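Local coordinates for Eps1p (Saccharomyces cerevisiae, PDB 4TW5), which belongs to the protein disulfide isomerase family; this fragment holds a thioredoxin domain followed by a second, thioredoxin-like one, at residues L128-G140 / S191-N205. Sequence-based numbering, arbitrary orientation.
Sequences LDSAKSESQYLEG and SRQLAVDDINTGHVN
A parallel strand pair forms one edge of the second thioredoxin-like domain: strand 136-137 runs along strand 200-205. Gln-136 sits at the centre of the pairing. Gln-136 N donates to Thr-201 O (2.7 Å), and Gln-136 O accepts from His-203 N. Leu-138 N then donates to His-203 O at 3.1 Å. Leu-138 CD1 packs on the backbone of Gly-202, 3.7 Å from Gly-202 CA, where there is no side chain in its way.

CG of His-203 sits between its backbone N and carbonyl carbon (chi1 51°), which brings the ring across the 135-137 backbone. There Ser-135 OG meets His-203 ND1 at 2.5 Å, a short hydrogen bond at the ring edge. Gln-136 O lies over one ring face. His-203 NE2 is hydrogen-bonded to Lys-166 O, and Trp-187 NE1 bonds Ser-135 OG, so each group has two polar partners.

Before the strand, Ser-133 OG accepts from Ser-135 N in an ST turn. Ser-191 OG accepts from Glu-134 N at 3.1 Å and also bonds Lys-188 O. The guanidinium of Arg-192 lies flat against Ala-131 CB, which is 3.5 Å from Arg-192 CZ. A water links Arg-192 NH1 to Lys-132 O and Glu-134 OE2.

Segment 128-140 thus passes along the side of the last turns of helix 180-196, then borders strand 200-205, whose other neighbour is strand 155-160.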
# COMPACT_ATOMS: atom_id res chain seq x y z
N LEU A 128 -8.24 -23.06 28.38
CA LEU A 128 -8.57 -21.81 27.69
C LEU A 128 -9.53 -22.00 26.51
O LEU A 128 -10.28 -21.09 26.18
CB LEU A 128 -7.29 -21.11 27.23
CG LEU A 128 -7.40 -19.71 26.64
CD1 LEU A 128 -7.92 -18.69 27.69
CD2 LEU A 128 -6.07 -19.30 26.03
N ASP A 129 -9.51 -23.18 25.89
CA ASP A 129 -10.41 -23.50 24.77
C ASP A 129 -11.89 -23.47 25.11
O ASP A 129 -12.73 -23.34 24.23
CB ASP A 129 -10.11 -24.92 24.24
CG ASP A 129 -8.86 -25.01 23.40
OD1 ASP A 129 -7.94 -24.16 23.51
OD2 ASP A 129 -8.78 -26.03 22.66
N SER A 130 -12.22 -23.62 26.39
CA SER A 130 -13.62 -23.60 26.80
C SER A 130 -14.18 -22.19 26.73
O SER A 130 -15.39 -22.00 26.65
CB SER A 130 -13.78 -24.13 28.22
OG SER A 130 -13.22 -25.43 28.31
N ALA A 131 -13.29 -21.20 26.74
CA ALA A 131 -13.74 -19.81 26.78
C ALA A 131 -13.62 -19.14 25.41
O ALA A 131 -12.79 -19.53 24.58
CB ALA A 131 -12.98 -19.05 27.80
N LYS A 132 -14.49 -18.16 25.19
CA LYS A 132 -14.43 -17.31 24.01
C LYS A 132 -13.33 -16.27 24.17
O LYS A 132 -12.99 -15.88 25.30
CB LYS A 132 -15.77 -16.63 23.79
CG LYS A 132 -16.03 -16.14 22.38
CD LYS A 132 -16.75 -14.79 22.42
CE LYS A 132 -17.91 -14.81 23.39
NZ LYS A 132 -18.55 -13.46 23.52
N SER A 133 -12.75 -15.82 23.06
CA SER A 133 -11.90 -14.65 23.11
C SER A 133 -12.79 -13.42 23.16
O SER A 133 -13.80 -13.36 22.45
CB SER A 133 -10.96 -14.60 21.91
OG SER A 133 -10.27 -13.37 21.86
N GLU A 134 -12.47 -12.46 24.02
CA GLU A 134 -13.23 -11.22 24.06
C GLU A 134 -12.76 -10.23 22.99
O GLU A 134 -13.42 -9.20 22.78
CB GLU A 134 -13.13 -10.55 25.45
CG GLU A 134 -13.81 -11.33 26.61
CD GLU A 134 -15.22 -11.80 26.27
OE1 GLU A 134 -16.05 -10.97 25.82
OE2 GLU A 134 -15.52 -13.00 26.46
N SER A 135 -11.63 -10.54 22.33
CA SER A 135 -11.02 -9.64 21.36
C SER A 135 -11.95 -9.36 20.18
O SER A 135 -12.45 -10.27 19.57
CB SER A 135 -9.70 -10.24 20.86
OG SER A 135 -9.12 -9.49 19.81
N GLN A 136 -12.19 -8.10 19.86
CA GLN A 136 -13.13 -7.78 18.78
C GLN A 136 -12.48 -7.56 17.41
O GLN A 136 -11.39 -7.00 17.29
CB GLN A 136 -13.95 -6.55 19.15
CG GLN A 136 -14.89 -6.78 20.32
CD GLN A 136 -15.44 -5.47 20.90
OE1 GLN A 136 -14.97 -4.99 21.94
NE2 GLN A 136 -16.44 -4.90 20.23
N TYR A 137 -13.14 -8.07 16.39
CA TYR A 137 -12.70 -7.90 15.02
C TYR A 137 -12.87 -6.47 14.61
O TYR A 137 -13.97 -5.96 14.59
CB TYR A 137 -13.48 -8.85 14.11
CG TYR A 137 -13.28 -8.65 12.62
CD1 TYR A 137 -12.09 -8.99 12.00
CD2 TYR A 137 -14.32 -8.19 11.83
CE1 TYR A 137 -11.92 -8.83 10.62
CE2 TYR A 137 -14.17 -8.03 10.46
CZ TYR A 137 -12.96 -8.35 9.86
OH TYR A 137 -12.82 -8.18 8.50
N LEU A 138 -11.77 -5.82 14.30
CA LEU A 138 -11.84 -4.43 13.87
C LEU A 138 -11.43 -4.31 12.43
O LEU A 138 -10.27 -4.58 12.09
CB LEU A 138 -10.95 -3.53 14.75
CG LEU A 138 -11.15 -3.57 16.28
CD1 LEU A 138 -10.06 -2.76 16.99
CD2 LEU A 138 -12.56 -3.03 16.69
N GLU A 139 -12.35 -3.86 11.59
CA GLU A 139 -12.01 -3.44 10.24
C GLU A 139 -11.34 -2.09 10.35
O GLU A 139 -11.43 -1.42 11.40
CB GLU A 139 -13.25 -3.34 9.37
CG GLU A 139 -13.97 -4.65 9.21
CD GLU A 139 -15.03 -4.60 8.14
OE1 GLU A 139 -15.15 -3.54 7.49
OE2 GLU A 139 -15.73 -5.61 7.96
N GLY A 140 -10.69 -1.67 9.27
CA GLY A 140 -9.92 -0.44 9.27
C GLY A 140 -10.73 0.75 9.72
O GLY A 140 -10.29 1.54 10.55
N SER A 191 -7.24 -10.60 26.58
CA SER A 191 -8.56 -10.06 26.31
C SER A 191 -9.52 -10.33 27.47
O SER A 191 -10.31 -9.48 27.84
CB SER A 191 -9.14 -10.61 25.02
OG SER A 191 -9.62 -11.92 25.20
N ARG A 192 -9.41 -11.52 28.06
CA ARG A 192 -10.33 -11.87 29.13
C ARG A 192 -9.96 -11.15 30.42
O ARG A 192 -10.82 -10.72 31.14
CB ARG A 192 -10.34 -13.38 29.33
CG ARG A 192 -11.18 -14.11 28.27
CD ARG A 192 -11.04 -15.65 28.31
NE ARG A 192 -11.32 -16.32 29.59
CZ ARG A 192 -12.53 -16.48 30.12
NH1 ARG A 192 -13.60 -16.03 29.49
NH2 ARG A 192 -12.67 -17.13 31.26
N GLN A 193 -8.68 -10.99 30.71
CA GLN A 193 -8.28 -10.29 31.92
C GLN A 193 -8.67 -8.81 31.87
O GLN A 193 -9.18 -8.27 32.85
CB GLN A 193 -6.77 -10.46 32.15
CG GLN A 193 -6.36 -11.88 32.55
CD GLN A 193 -4.89 -11.99 32.88
OE1 GLN A 193 -4.05 -11.54 32.12
NE2 GLN A 193 -4.57 -12.57 34.03
N LEU A 194 -8.52 -8.18 30.70
CA LEU A 194 -8.85 -6.78 30.55
C LEU A 194 -10.35 -6.56 30.56
O LEU A 194 -10.82 -5.44 30.82
CB LEU A 194 -8.26 -6.20 29.27
CG LEU A 194 -6.76 -5.92 29.39
CD1 LEU A 194 -6.19 -5.32 28.10
CD2 LEU A 194 -6.47 -5.02 30.59
N ALA A 195 -11.11 -7.60 30.24
CA ALA A 195 -12.55 -7.48 30.27
C ALA A 195 -13.10 -7.21 31.69
O ALA A 195 -14.12 -6.55 31.84
CB ALA A 195 -13.18 -8.74 29.69
N VAL A 196 -12.41 -7.70 32.72
CA VAL A 196 -12.78 -7.45 34.12
C VAL A 196 -12.69 -5.96 34.42
O VAL A 196 -13.50 -5.40 35.15
CB VAL A 196 -11.88 -8.23 35.12
CG1 VAL A 196 -12.00 -7.68 36.55
CG2 VAL A 196 -12.19 -9.70 35.08
N ASP A 197 -11.70 -5.32 33.82
CA ASP A 197 -11.51 -3.89 34.04
C ASP A 197 -12.26 -3.08 33.03
O ASP A 197 -12.07 -1.87 32.94
CB ASP A 197 -10.04 -3.54 34.01
CG ASP A 197 -9.32 -4.07 35.21
OD1 ASP A 197 -9.80 -3.82 36.34
OD2 ASP A 197 -8.29 -4.76 35.02
N ASP A 198 -13.12 -3.75 32.27
CA ASP A 198 -13.96 -3.07 31.29
C ASP A 198 -13.07 -2.29 30.30
O ASP A 198 -13.41 -1.19 29.87
CB ASP A 198 -14.95 -2.14 31.99
CG ASP A 198 -16.13 -1.78 31.11
OD1 ASP A 198 -16.46 -2.57 30.20
OD2 ASP A 198 -16.73 -0.70 31.31
N ILE A 199 -11.91 -2.85 29.99
CA ILE A 199 -11.05 -2.39 28.89
C ILE A 199 -11.29 -3.32 27.69
O ILE A 199 -11.23 -4.55 27.80
CB ILE A 199 -9.58 -2.36 29.34
CG1 ILE A 199 -9.42 -1.27 30.42
CG2 ILE A 199 -8.63 -2.09 28.15
CD1 ILE A 199 -8.07 -1.23 31.04
N ASN A 200 -11.60 -2.73 26.55
CA ASN A 200 -11.86 -3.53 25.37
C ASN A 200 -10.56 -4.00 24.70
O ASN A 200 -9.48 -3.42 24.94
CB ASN A 200 -12.73 -2.74 24.39
CG ASN A 200 -14.13 -2.52 24.94
OD1 ASN A 200 -14.41 -2.90 26.06
ND2 ASN A 200 -14.99 -1.91 24.16
N THR A 201 -10.67 -5.09 23.94
CA THR A 201 -9.59 -5.56 23.07
C THR A 201 -10.07 -5.75 21.65
O THR A 201 -11.24 -6.08 21.44
CB THR A 201 -9.03 -6.88 23.54
OG1 THR A 201 -10.11 -7.75 23.85
CG2 THR A 201 -8.17 -6.69 24.79
N GLY A 202 -9.16 -5.54 20.69
CA GLY A 202 -9.45 -5.67 19.27
C GLY A 202 -8.27 -6.26 18.48
O GLY A 202 -7.11 -6.17 18.91
N HIS A 203 -8.56 -6.86 17.33
CA HIS A 203 -7.52 -7.37 16.47
C HIS A 203 -7.71 -6.87 15.05
O HIS A 203 -8.82 -6.78 14.55
CB HIS A 203 -7.46 -8.91 16.53
CG HIS A 203 -8.78 -9.56 16.31
ND1 HIS A 203 -9.62 -9.88 17.36
CD2 HIS A 203 -9.40 -9.96 15.18
CE1 HIS A 203 -10.72 -10.42 16.87
NE2 HIS A 203 -10.61 -10.50 15.56
N VAL A 204 -6.59 -6.54 14.42
CA VAL A 204 -6.57 -6.00 13.07
C VAL A 204 -5.78 -6.91 12.14
O VAL A 204 -4.67 -7.33 12.46
CB VAL A 204 -5.94 -4.59 13.06
CG1 VAL A 204 -5.64 -4.09 11.60
CG2 VAL A 204 -6.79 -3.62 13.87
N ASN A 205 -6.38 -7.22 10.99
CA ASN A 205 -5.71 -7.94 9.91
C ASN A 205 -4.95 -6.95 9.05
O ASN A 205 -5.54 -6.27 8.21
CB ASN A 205 -6.73 -8.69 9.06
CG ASN A 205 -7.40 -9.81 9.81
OD1 ASN A 205 -6.95 -10.95 9.76
ND2 ASN A 205 -8.46 -9.48 10.56
O HOH W 1 -14.48 -15.12 27.33
O HOH W 2 -13.39 -6.43 23.83
O HOH W 3 -9.24 -6.40 10.37